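Long-range contact in alpha-glucosidase (Pseudoalteromonas sp. K8, PDB 5HQA), which is an alpha-glucosidase of glycoside hydrolase family 97 that hydrolyses alpha-glucosides, binds calcium and is activated by chloride: residues Ile233-Ile245 / Ser557-Phe570. Numbering follows the deposited sequence.
With MG (magnesium ion), chain F.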
loop_
_atom_site.group_PDB
_atom_site.type_symbol
_atom_site.label_atom_id
_atom_site.label_comp_id
_atom_site.label_asym_id
_atom_site.label_seq_id
_atom_site.Cartn_x
_atom_site.Cartn_y
_atom_site.Cartn_z
ATOM N N ILE A 233 -2.465 -2.766 -17.725
ATOM C CA ILE A 233 -2.521 -3.852 -18.700
ATOM C C ILE A 233 -1.095 -4.206 -19.086
ATOM O O ILE A 233 -0.321 -3.321 -19.467
ATOM C CB ILE A 233 -3.321 -3.451 -19.958
ATOM C CG1 ILE A 233 -4.717 -2.940 -19.582
ATOM C CG2 ILE A 233 -3.382 -4.616 -20.949
ATOM C CD1 ILE A 233 -5.446 -2.236 -20.727
ATOM N N GLY A 234 -0.749 -5.490 -19.021
ATOM C CA GLY A 234 0.579 -5.909 -19.442
ATOM C C GLY A 234 0.618 -7.355 -19.888
ATOM O O GLY A 234 -0.223 -8.174 -19.497
ATOM N N GLU A 235 1.621 -7.663 -20.720
ATOM C CA GLU A 235 1.792 -9.041 -21.179
ATOM C C GLU A 235 2.224 -9.964 -20.052
ATOM O O GLU A 235 1.974 -11.172 -20.115
ATOM C CB GLU A 235 2.842 -9.151 -22.280
ATOM C CG GLU A 235 2.837 -8.102 -23.321
ATOM C CD GLU A 235 3.982 -8.323 -24.268
ATOM O OE1 GLU A 235 3.752 -8.964 -25.309
ATOM O OE2 GLU A 235 5.114 -7.905 -23.947
ATOM N N LYS A 236 2.915 -9.426 -19.051
ATOM C CA LYS A 236 3.493 -10.210 -17.971
ATOM C C LYS A 236 3.041 -9.646 -16.632
ATOM O O LYS A 236 2.794 -8.445 -16.499
ATOM C CB LYS A 236 5.028 -10.190 -18.010
ATOM C CG LYS A 236 5.655 -10.726 -19.257
ATOM C CD LYS A 236 7.155 -10.451 -19.230
ATOM C CE LYS A 236 7.853 -11.074 -20.431
ATOM N NZ LYS A 236 7.579 -12.538 -20.523
ATOM N N ALA A 237 2.978 -10.521 -15.626
ATOM C CA ALA A 237 2.631 -10.060 -14.287
ATOM C C ALA A 237 3.552 -8.929 -13.825
ATOM O O ALA A 237 3.082 -7.927 -13.274
ATOM C CB ALA A 237 2.671 -11.233 -13.312
ATOM N N VAL A 238 4.864 -9.050 -14.069
ATOM C CA VAL A 238 5.766 -7.999 -13.596
ATOM C C VAL A 238 5.559 -6.681 -14.331
ATOM O O VAL A 238 6.005 -5.633 -13.840
ATOM C CB VAL A 238 7.253 -8.406 -13.689
ATOM C CG1 VAL A 238 7.549 -9.558 -12.732
ATOM C CG2 VAL A 238 7.646 -8.757 -15.121
ATOM N N ASP A 239 4.901 -6.687 -15.497
ATOM C CA ASP A 239 4.615 -5.413 -16.151
ATOM C C ASP A 239 3.634 -4.582 -15.337
ATOM O O ASP A 239 3.654 -3.350 -15.417
ATOM C CB ASP A 239 4.068 -5.632 -17.562
ATOM C CG ASP A 239 5.091 -6.255 -18.495
ATOM O OD1 ASP A 239 6.309 -6.115 -18.241
ATOM O OD2 ASP A 239 4.673 -6.885 -19.489
ATOM N N LEU A 240 2.765 -5.233 -14.557
ATOM C CA LEU A 240 1.930 -4.490 -13.619
ATOM C C LEU A 240 2.783 -3.843 -12.540
ATOM O O LEU A 240 2.563 -2.684 -12.169
ATOM C CB LEU A 240 0.902 -5.419 -12.964
ATOM C CG LEU A 240 -0.042 -6.226 -13.855
ATOM C CD1 LEU A 240 -0.977 -7.062 -12.987
ATOM C CD2 LEU A 240 -0.819 -5.301 -14.748
ATOM N N VAL A 241 3.749 -4.594 -12.016
ATOM C CA VAL A 241 4.556 -4.114 -10.901
ATOM C C VAL A 241 5.401 -2.912 -11.320
ATOM O O VAL A 241 5.480 -1.910 -10.597
ATOM C CB VAL A 241 5.423 -5.266 -10.361
ATOM C CG1 VAL A 241 6.404 -4.747 -9.344
ATOM C CG2 VAL A 241 4.539 -6.364 -9.760
ATOM N N ASN A 242 6.027 -2.981 -12.493
ATOM C CA ASN A 242 7.012 -1.982 -12.905
ATOM C C ASN A 242 6.398 -0.692 -13.456
ATOM O O ASN A 242 7.122 0.123 -14.024
ATOM C CB ASN A 242 7.963 -2.600 -13.932
ATOM C CG ASN A 242 8.845 -3.654 -13.312
ATOM O OD1 ASN A 242 9.267 -3.512 -12.161
ATOM N ND2 ASN A 242 9.118 -4.724 -14.053
ATOM N N SER A 243 5.111 -0.463 -13.274
ATOM C CA SER A 243 4.477 0.749 -13.773
ATOM C C SER A 243 4.463 1.845 -12.703
ATOM O O SER A 243 4.341 1.567 -11.508
ATOM C CB SER A 243 3.048 0.439 -14.223
ATOM O OG SER A 243 2.362 1.628 -14.568
ATOM N N ASP A 244 4.598 3.100 -13.149
ATOM C CA ASP A 244 4.461 4.274 -12.290
ATOM C C ASP A 244 3.117 4.981 -12.468
ATOM O O ASP A 244 2.986 6.155 -12.103
ATOM C CB ASP A 244 5.588 5.270 -12.568
ATOM C CG ASP A 244 6.949 4.749 -12.149
ATOM O OD1 ASP A 244 7.121 4.385 -10.965
ATOM O OD2 ASP A 244 7.855 4.711 -13.010
ATOM N N ILE A 245 2.120 4.301 -13.030
ATOM C CA ILE A 245 0.903 4.999 -13.433
ATOM C C ILE A 245 0.198 5.620 -12.226
ATOM O O ILE A 245 -0.318 6.742 -12.309
ATOM C CB ILE A 245 -0.015 4.054 -14.230
ATOM C CG1 ILE A 245 -1.182 4.829 -14.833
ATOM C CG2 ILE A 245 -0.520 2.894 -13.356
ATOM C CD1 ILE A 245 -1.996 3.990 -15.790
ATOM N N SER A 557 14.125 0.452 -9.147
ATOM C CA SER A 557 13.561 -0.841 -8.774
ATOM C C SER A 557 13.118 -1.553 -10.046
ATOM O O SER A 557 12.643 -0.905 -10.988
ATOM C CB SER A 557 12.353 -0.701 -7.830
ATOM O OG SER A 557 12.722 -0.179 -6.569
ATOM N N ILE A 558 13.281 -2.881 -10.078
ATOM C CA ILE A 558 12.860 -3.702 -11.216
ATOM C C ILE A 558 12.352 -5.033 -10.691
ATOM O O ILE A 558 13.124 -5.800 -10.102
ATOM C CB ILE A 558 13.998 -3.981 -12.218
ATOM C CG1 ILE A 558 14.812 -2.721 -12.508
ATOM C CG2 ILE A 558 13.417 -4.579 -13.502
ATOM C CD1 ILE A 558 16.173 -3.000 -13.117
ATOM N N ALA A 559 11.081 -5.336 -10.937
ATOM C CA ALA A 559 10.599 -6.701 -10.752
ATOM C C ALA A 559 11.095 -7.518 -11.941
ATOM O O ALA A 559 10.665 -7.293 -13.078
ATOM C CB ALA A 559 9.078 -6.739 -10.632
ATOM N N LEU A 560 12.029 -8.441 -11.683
ATOM C CA LEU A 560 12.701 -9.165 -12.759
ATOM C C LEU A 560 11.861 -10.307 -13.307
ATOM O O LEU A 560 11.944 -10.616 -14.499
ATOM C CB LEU A 560 14.031 -9.725 -12.265
ATOM C CG LEU A 560 15.069 -8.704 -11.814
ATOM C CD1 LEU A 560 16.271 -9.410 -11.217
ATOM C CD2 LEU A 560 15.480 -7.856 -12.994
ATOM N N ASP A 561 11.077 -10.957 -12.457
ATOM C CA ASP A 561 10.333 -12.144 -12.849
ATOM C C ASP A 561 9.302 -12.408 -11.761
ATOM O O ASP A 561 9.412 -11.884 -10.649
ATOM C CB ASP A 561 11.273 -13.339 -13.034
ATOM C CG ASP A 561 10.614 -14.500 -13.751
ATOM O OD1 ASP A 561 11.249 -15.576 -13.797
ATOM O OD2 ASP A 561 9.473 -14.346 -14.261
ATOM N N GLY A 562 8.295 -13.203 -12.091
ATOM C CA GLY A 562 7.289 -13.526 -11.100
ATOM C C GLY A 562 6.012 -14.004 -11.742
ATOM O O GLY A 562 5.818 -13.924 -12.958
ATOM N N ALA A 563 5.128 -14.511 -10.887
ATOM C CA ALA A 563 3.802 -14.957 -11.292
ATOM C C ALA A 563 2.895 -14.808 -10.084
ATOM O O ALA A 563 3.296 -15.143 -8.964
ATOM C CB ALA A 563 3.817 -16.414 -11.785
ATOM N N VAL A 564 1.680 -14.301 -10.304
ATOM C CA VAL A 564 0.822 -13.954 -9.176
ATOM C C VAL A 564 0.547 -15.191 -8.335
ATOM O O VAL A 564 0.126 -16.236 -8.852
ATOM C CB VAL A 564 -0.492 -13.323 -9.657
ATOM C CG1 VAL A 564 -1.320 -12.875 -8.436
ATOM C CG2 VAL A 564 -0.221 -12.171 -10.619
ATOM N N GLY A 565 0.770 -15.076 -7.027
ATOM C CA GLY A 565 0.495 -16.185 -6.133
ATOM C C GLY A 565 1.495 -17.316 -6.199
ATOM O O GLY A 565 1.262 -18.366 -5.588
ATOM N N ASP A 566 2.596 -17.143 -6.934
ATOM C CA ASP A 566 3.642 -18.153 -7.037
ATOM C C ASP A 566 5.005 -17.630 -6.617
ATOM O O ASP A 566 5.639 -18.229 -5.742
ATOM C CB ASP A 566 3.718 -18.711 -8.468
ATOM C CG ASP A 566 2.526 -19.582 -8.820
ATOM O OD1 ASP A 566 1.762 -19.971 -7.897
ATOM O OD2 ASP A 566 2.355 -19.884 -10.024
ATOM N N PHE A 567 5.488 -16.535 -7.206
ATOM C CA PHE A 567 6.805 -16.030 -6.815
ATOM C C PHE A 567 7.003 -14.626 -7.359
ATOM O O PHE A 567 6.276 -14.178 -8.248
ATOM C CB PHE A 567 7.942 -16.940 -7.309
ATOM C CG PHE A 567 8.212 -16.847 -8.793
ATOM C CD1 PHE A 567 7.387 -17.499 -9.710
ATOM C CD2 PHE A 567 9.314 -16.136 -9.272
ATOM C CE1 PHE A 567 7.645 -17.432 -11.087
ATOM C CE2 PHE A 567 9.581 -16.063 -10.638
ATOM C CZ PHE A 567 8.744 -16.709 -11.550
ATOM N N ILE A 568 8.017 -13.943 -6.822
ATOM C CA ILE A 568 8.447 -12.654 -7.358
ATOM C C ILE A 568 9.927 -12.472 -7.041
ATOM O O ILE A 568 10.415 -12.925 -6.000
ATOM C CB ILE A 568 7.605 -11.469 -6.813
ATOM C CG1 ILE A 568 8.122 -10.145 -7.397
ATOM C CG2 ILE A 568 7.630 -11.444 -5.297
ATOM C CD1 ILE A 568 7.084 -9.188 -7.835
ATOM N N VAL A 569 10.642 -11.818 -7.963
ATOM C CA VAL A 569 12.051 -11.462 -7.812
ATOM C C VAL A 569 12.187 -9.968 -8.068
ATOM O O VAL A 569 11.817 -9.485 -9.146
ATOM C CB VAL A 569 12.954 -12.242 -8.781
ATOM C CG1 VAL A 569 14.425 -11.901 -8.517
ATOM C CG2 VAL A 569 12.707 -13.738 -8.656
ATOM N N PHE A 570 12.737 -9.238 -7.092
ATOM C CA PHE A 570 12.981 -7.803 -7.203
ATOM C C PHE A 570 14.474 -7.538 -7.156
ATOM O O PHE A 570 15.190 -8.158 -6.369
ATOM C CB PHE A 570 12.329 -7.034 -6.053
ATOM C CG PHE A 570 11.115 -6.237 -6.438
ATOM C CD1 PHE A 570 11.247 -5.028 -7.105
ATOM C CD2 PHE A 570 9.847 -6.667 -6.078
ATOM C CE1 PHE A 570 10.122 -4.269 -7.442
ATOM C CE2 PHE A 570 8.723 -5.916 -6.402
ATOM C CZ PHE A 570 8.867 -4.716 -7.078
HETATM MG MG MG F . 1.020 -20.340 -5.997
HETATM O O HOH W 1 5.954 -11.837 -14.823
HETATM O O HOH W 2 0.085 -20.692 -4.230
HETATM O O HOH W 3 0.815 -22.378 -6.399
HETATM O O HOH W 4 -0.856 -19.968 -6.812
#
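N242 and A559 grip each other through two hydrogen bonds. In N242, CB carries CG anti to the carbonyl carbon (chi1 -68°), which brings the amide alongside the backbone of A559. CG lies 3.7 Å from A559 N. OD1 accepts from A559 N at 2.8 Å on a lone pair in the carbonyl plane, and also touches A559 CB. ND2 gives a nearly straight bond (169°) to A559 O at 3.2 Å, with that oxygen close to the amide plane. The two bonds hold the amide flat and fix which end is oxygen. A leucine here would probably leave both A559 N and A559 O without these mates on this edge strand.

The other contacts are mostly apolar. V241 CG1 lies 3.6 Å from A559 CB and also meets the F570 ring obliquely, 3.3 Å from F570 CZ. A559 CB sits over one face of that ring, offset toward the rim. V238 CG1 packs on the backbone at 3.5 Å from D561 C. A water accepts from V238 N and donates to G562 O. A237 CB reaches V564 CG2, and F480 touches both.

Beyond the corner at D561, the turn supplies G565 O and D566 OD1 to a magnesium ion, completed by D592 and three waters. The arrangement is an interdomain junction: short helix 237-241, which follows strand 224-234 in the N-terminal family region, packs antiparallel (167°) to residues 557-560 of edge strand 554-563 in the C-terminal antiparallel sheet.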